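Local coordinates for ABC-type transport auxiliary lipoprotein component domain-containing protein (Xanthomonas campestris pv. campestris, PDB 2IQI), which is of unknown function but is probably a lipoprotein that serves as an auxiliary component of an ABC-type transport system, at residues Gln117-Lys129 with Ala140-Thr153. Sequence-based numbering, arbitrary orientation.
Sequences QSLPAATIELNAK and ASRTFTVARPSSST
Asn127 meets Thr143 across a non-hydrogen-bonded pair of two antiparallel strands. Its side chain leaves with CG anti to the backbone N (chi1 179°). Its CB lies 4.2 Å from Thr143 OG1, and CG has Ser141 OG at 3.9 Å and Arg142 O at 4.0 Å. The amide divides: ND2 donates to Thr143 OG1 at 3.2 Å, a nearly straight bond in the amide plane, while OD1 takes a weak bond from Lys129 NZ and lies 3.4 Å from Ser141 OG. On the same face Glu125 CB rests on Thr145 CG2, and the Glu125 carboxylate salt-bridges Arg109 and Arg108. The other face is largely apolar, with Ile124, Leu126, Val146 and Phe144 flanked by Arg142 and Arg148. Leu126 CD1 leans obliquely on Phe144 CD2 (4.1 Å), Ala128 CB sits at the ring's edge, and Arg142 CG lies over one ring face, toward its rim; Trp176 meets the ring edge-to-face. Paired backbone bonds run from Ala122-Arg148 to Ala128-Arg142, and Ser150 N to Pro120 O extends them. This is a long antiparallel beta hairpin, strands 121-132 and 137-149, joined to strand 101-110 in a mixed sheet whose face bearing Ile124 and Phe144 packs toward helix 155-185.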
loop_
_atom_site.group_PDB
_atom_site.type_symbol
_atom_site.label_atom_id
_atom_site.label_comp_id
_atom_site.label_asym_id
_atom_site.label_seq_id
_atom_site.Cartn_x
_atom_site.Cartn_y
_atom_site.Cartn_z
ATOM N N GLN A 117 -15.461 -16.753 7.041
ATOM C CA GLN A 117 -16.654 -16.231 6.418
ATOM C C GLN A 117 -16.813 -17.014 5.155
ATOM O O GLN A 117 -15.974 -17.822 4.797
ATOM C CB GLN A 117 -16.493 -14.748 6.094
ATOM C CG GLN A 117 -16.684 -13.833 7.284
ATOM C CD GLN A 117 -18.148 -13.642 7.599
ATOM O OE1 GLN A 117 -18.937 -14.596 7.573
ATOM N NE2 GLN A 117 -18.537 -12.402 7.849
ATOM N N SER A 118 -17.900 -16.755 4.469
ATOM C CA SER A 118 -18.228 -17.497 3.275
ATOM C C SER A 118 -17.488 -16.888 2.111
ATOM O O SER A 118 -17.019 -17.634 1.246
ATOM C CB SER A 118 -19.717 -17.427 3.021
ATOM O OG SER A 118 -20.137 -18.734 2.795
ATOM N N LEU A 119 -17.397 -15.539 2.112
ATOM C CA LEU A 119 -16.627 -14.759 1.113
ATOM C C LEU A 119 -15.427 -14.014 1.743
ATOM O O LEU A 119 -15.561 -13.406 2.820
ATOM C CB LEU A 119 -17.522 -13.749 0.397
ATOM C CG LEU A 119 -18.854 -14.200 -0.182
ATOM C CD1 LEU A 119 -19.730 -12.985 -0.401
ATOM C CD2 LEU A 119 -18.646 -15.008 -1.461
ATOM N N PRO A 120 -14.271 -14.008 1.047
ATOM C CA PRO A 120 -13.055 -13.513 1.652
ATOM C C PRO A 120 -12.924 -11.994 1.493
ATOM O O PRO A 120 -13.635 -11.373 0.672
ATOM C CB PRO A 120 -11.979 -14.191 0.824
ATOM C CG PRO A 120 -12.557 -14.204 -0.567
ATOM C CD PRO A 120 -14.052 -14.391 -0.365
ATOM N N ALA A 121 -12.022 -11.411 2.282
ATOM C CA ALA A 121 -11.742 -9.976 2.215
ATOM C C ALA A 121 -10.317 -9.764 1.696
ATOM O O ALA A 121 -9.373 -10.382 2.193
ATOM C CB ALA A 121 -11.924 -9.334 3.574
ATOM N N ALA A 122 -10.171 -8.904 0.686
ATOM C CA ALA A 122 -8.830 -8.500 0.249
ATOM C C ALA A 122 -8.239 -7.634 1.343
ATOM O O ALA A 122 -8.815 -6.628 1.700
ATOM C CB ALA A 122 -8.883 -7.749 -1.040
ATOM N N THR A 123 -7.095 -8.054 1.859
ATOM C CA THR A 123 -6.550 -7.549 3.072
ATOM C C THR A 123 -5.105 -7.092 2.892
ATOM O O THR A 123 -4.231 -7.869 2.469
ATOM C CB THR A 123 -6.624 -8.647 4.149
ATOM O OG1 THR A 123 -7.999 -8.958 4.386
ATOM C CG2 THR A 123 -5.967 -8.209 5.470
ATOM N N ILE A 124 -4.851 -5.834 3.236
ATOM C CA ILE A 124 -3.519 -5.324 3.224
ATOM C C ILE A 124 -3.257 -4.822 4.600
ATOM O O ILE A 124 -4.023 -4.031 5.132
ATOM C CB ILE A 124 -3.336 -4.214 2.165
ATOM C CG1 ILE A 124 -3.724 -4.728 0.777
ATOM C CG2 ILE A 124 -1.908 -3.856 2.052
ATOM C CD1 ILE A 124 -3.632 -3.724 -0.287
ATOM N N GLU A 125 -2.190 -5.319 5.209
ATOM C CA GLU A 125 -1.683 -4.761 6.441
ATOM C C GLU A 125 -0.224 -4.402 6.254
ATOM O O GLU A 125 0.569 -5.242 5.778
ATOM C CB GLU A 125 -1.877 -5.717 7.592
ATOM C CG GLU A 125 -1.036 -5.366 8.823
ATOM C CD GLU A 125 -1.243 -6.354 9.988
ATOM O OE1 GLU A 125 -2.063 -7.316 9.831
ATOM O OE2 GLU A 125 -0.607 -6.154 11.068
ATOM N N LEU A 126 0.118 -3.157 6.614
ATOM C CA LEU A 126 1.475 -2.625 6.442
ATOM C C LEU A 126 1.882 -1.562 7.504
ATOM O O LEU A 126 1.006 -0.947 8.157
ATOM C CB LEU A 126 1.682 -2.113 5.025
ATOM C CG LEU A 126 0.778 -0.955 4.575
ATOM C CD1 LEU A 126 1.317 0.401 5.087
ATOM C CD2 LEU A 126 0.460 -0.934 3.018
ATOM N N ASN A 127 3.198 -1.347 7.669
ATOM C CA ASN A 127 3.704 -0.346 8.597
ATOM C C ASN A 127 4.603 0.658 7.882
ATOM O O ASN A 127 5.564 0.277 7.203
ATOM C CB ASN A 127 4.477 -1.039 9.706
ATOM C CG ASN A 127 5.064 -0.076 10.710
ATOM O OD1 ASN A 127 6.241 0.310 10.596
ATOM N ND2 ASN A 127 4.263 0.314 11.714
ATOM N N ALA A 128 4.290 1.939 8.019
ATOM C CA ALA A 128 5.106 2.996 7.432
ATOM C C ALA A 128 5.904 3.700 8.495
ATOM O O ALA A 128 5.392 4.039 9.554
ATOM C CB ALA A 128 4.229 4.020 6.718
ATOM N N LYS A 129 7.168 3.926 8.209
ATOM C CA LYS A 129 7.946 4.823 9.011
ATOM C C LYS A 129 8.230 5.998 8.118
ATOM O O LYS A 129 8.505 5.814 6.910
ATOM C CB LYS A 129 9.261 4.166 9.366
ATOM C CG LYS A 129 9.136 3.000 10.284
ATOM C CD LYS A 129 10.492 2.506 10.633
ATOM C CE LYS A 129 10.360 1.732 11.906
ATOM N NZ LYS A 129 9.490 0.522 11.832
ATOM N N ALA A 140 7.790 9.369 12.853
ATOM C CA ALA A 140 6.626 8.631 13.343
ATOM C C ALA A 140 6.485 7.337 12.554
ATOM O O ALA A 140 7.189 7.085 11.561
ATOM C CB ALA A 140 5.370 9.435 13.209
ATOM N N SER A 141 5.559 6.514 13.019
ATOM C CA SER A 141 5.391 5.174 12.538
ATOM C C SER A 141 3.927 4.922 12.727
ATOM O O SER A 141 3.339 5.474 13.654
ATOM C CB SER A 141 6.202 4.215 13.392
ATOM O OG SER A 141 6.461 3.012 12.667
ATOM N N ARG A 142 3.332 4.122 11.843
ATOM C CA ARG A 142 1.920 3.801 11.915
ATOM C C ARG A 142 1.584 2.549 11.138
ATOM O O ARG A 142 1.993 2.377 9.997
ATOM C CB ARG A 142 1.057 4.946 11.397
ATOM C CG ARG A 142 -0.390 4.594 11.500
ATOM C CD ARG A 142 -1.331 5.669 11.116
ATOM N NE ARG A 142 -1.376 6.717 12.118
ATOM C CZ ARG A 142 -2.199 7.757 12.053
ATOM N NH1 ARG A 142 -3.069 7.871 11.038
ATOM N NH2 ARG A 142 -2.165 8.679 13.006
ATOM N N THR A 143 0.790 1.689 11.765
ATOM C CA THR A 143 0.253 0.497 11.130
ATOM C C THR A 143 -1.072 0.834 10.474
ATOM O O THR A 143 -1.897 1.491 11.074
ATOM C CB THR A 143 0.118 -0.602 12.159
ATOM O OG1 THR A 143 1.437 -0.978 12.554
ATOM C CG2 THR A 143 -0.586 -1.826 11.601
ATOM N N PHE A 144 -1.226 0.438 9.216
ATOM C CA PHE A 144 -2.458 0.628 8.447
ATOM C C PHE A 144 -2.971 -0.750 8.095
ATOM O O PHE A 144 -2.202 -1.526 7.556
ATOM C CB PHE A 144 -2.173 1.391 7.142
ATOM C CG PHE A 144 -1.753 2.822 7.346
ATOM C CD1 PHE A 144 -2.694 3.839 7.371
ATOM C CD2 PHE A 144 -0.400 3.150 7.518
ATOM C CE1 PHE A 144 -2.289 5.157 7.555
ATOM C CE2 PHE A 144 0.008 4.454 7.693
ATOM C CZ PHE A 144 -0.946 5.477 7.708
ATOM N N THR A 145 -4.240 -1.042 8.379
ATOM C CA THR A 145 -4.875 -2.300 7.981
ATOM C C THR A 145 -6.132 -1.983 7.190
ATOM O O THR A 145 -7.007 -1.298 7.685
ATOM C CB THR A 145 -5.359 -3.186 9.211
ATOM O OG1 THR A 145 -4.383 -3.185 10.251
ATOM C CG2 THR A 145 -5.604 -4.609 8.796
ATOM N N VAL A 146 -6.263 -2.531 6.000
ATOM C CA VAL A 146 -7.489 -2.367 5.282
ATOM C C VAL A 146 -7.997 -3.731 4.836
ATOM O O VAL A 146 -7.214 -4.550 4.343
ATOM C CB VAL A 146 -7.276 -1.460 4.089
ATOM C CG1 VAL A 146 -8.487 -1.472 3.174
ATOM C CG2 VAL A 146 -7.009 -0.053 4.557
ATOM N N ALA A 147 -9.296 -3.989 5.038
ATOM C CA ALA A 147 -9.943 -5.218 4.525
ATOM C C ALA A 147 -11.225 -4.884 3.766
ATOM O O ALA A 147 -12.126 -4.200 4.281
ATOM C CB ALA A 147 -10.216 -6.221 5.655
ATOM N N ARG A 148 -11.320 -5.325 2.521
ATOM C CA ARG A 148 -12.528 -4.989 1.759
ATOM C C ARG A 148 -13.185 -6.256 1.271
ATOM O O ARG A 148 -12.551 -7.045 0.572
ATOM C CB ARG A 148 -12.213 -4.034 0.603
ATOM C CG ARG A 148 -11.651 -2.656 1.042
ATOM C CD ARG A 148 -12.692 -1.713 1.651
ATOM N NE ARG A 148 -13.677 -1.325 0.637
ATOM C CZ ARG A 148 -13.621 -0.201 -0.082
ATOM N NH1 ARG A 148 -12.643 0.674 0.137
ATOM N NH2 ARG A 148 -14.550 0.062 -1.007
ATOM N N PRO A 149 -14.467 -6.467 1.631
ATOM C CA PRO A 149 -15.125 -7.741 1.278
ATOM C C PRO A 149 -15.240 -7.815 -0.226
ATOM O O PRO A 149 -15.487 -6.799 -0.889
ATOM C CB PRO A 149 -16.513 -7.615 1.896
ATOM C CG PRO A 149 -16.764 -6.109 1.903
ATOM C CD PRO A 149 -15.401 -5.533 2.286
ATOM N N SER A 150 -14.983 -9.009 -0.735
ATOM C CA SER A 150 -15.135 -9.361 -2.117
ATOM C C SER A 150 -16.562 -9.831 -2.315
ATOM O O SER A 150 -17.172 -10.318 -1.384
ATOM C CB SER A 150 -14.202 -10.514 -2.413
ATOM O OG SER A 150 -14.482 -11.036 -3.682
ATOM N N SER A 151 -17.095 -9.706 -3.523
ATOM C CA SER A 151 -18.476 -10.046 -3.726
ATOM C C SER A 151 -18.768 -11.463 -4.230
ATOM O O SER A 151 -19.900 -11.973 -4.036
ATOM C CB SER A 151 -19.269 -8.934 -4.436
ATOM O OG SER A 151 -18.641 -8.412 -5.557
ATOM N N SER A 152 -17.769 -12.142 -4.791
ATOM C CA SER A 152 -17.845 -13.602 -4.899
ATOM C C SER A 152 -16.494 -14.273 -4.617
ATOM O O SER A 152 -15.546 -13.612 -4.271
ATOM C CB SER A 152 -18.391 -14.007 -6.258
ATOM O OG SER A 152 -17.353 -14.056 -7.208
ATOM N N THR A 153 -16.391 -15.581 -4.765
ATOM C CA THR A 153 -15.114 -16.243 -4.560
ATOM C C THR A 153 -14.220 -16.321 -5.825
ATOM O O THR A 153 -13.076 -16.759 -5.709
ATOM C CB THR A 153 -15.313 -17.666 -3.965
ATOM O OG1 THR A 153 -16.084 -18.442 -4.866
ATOM C CG2 THR A 153 -16.085 -17.618 -2.660
#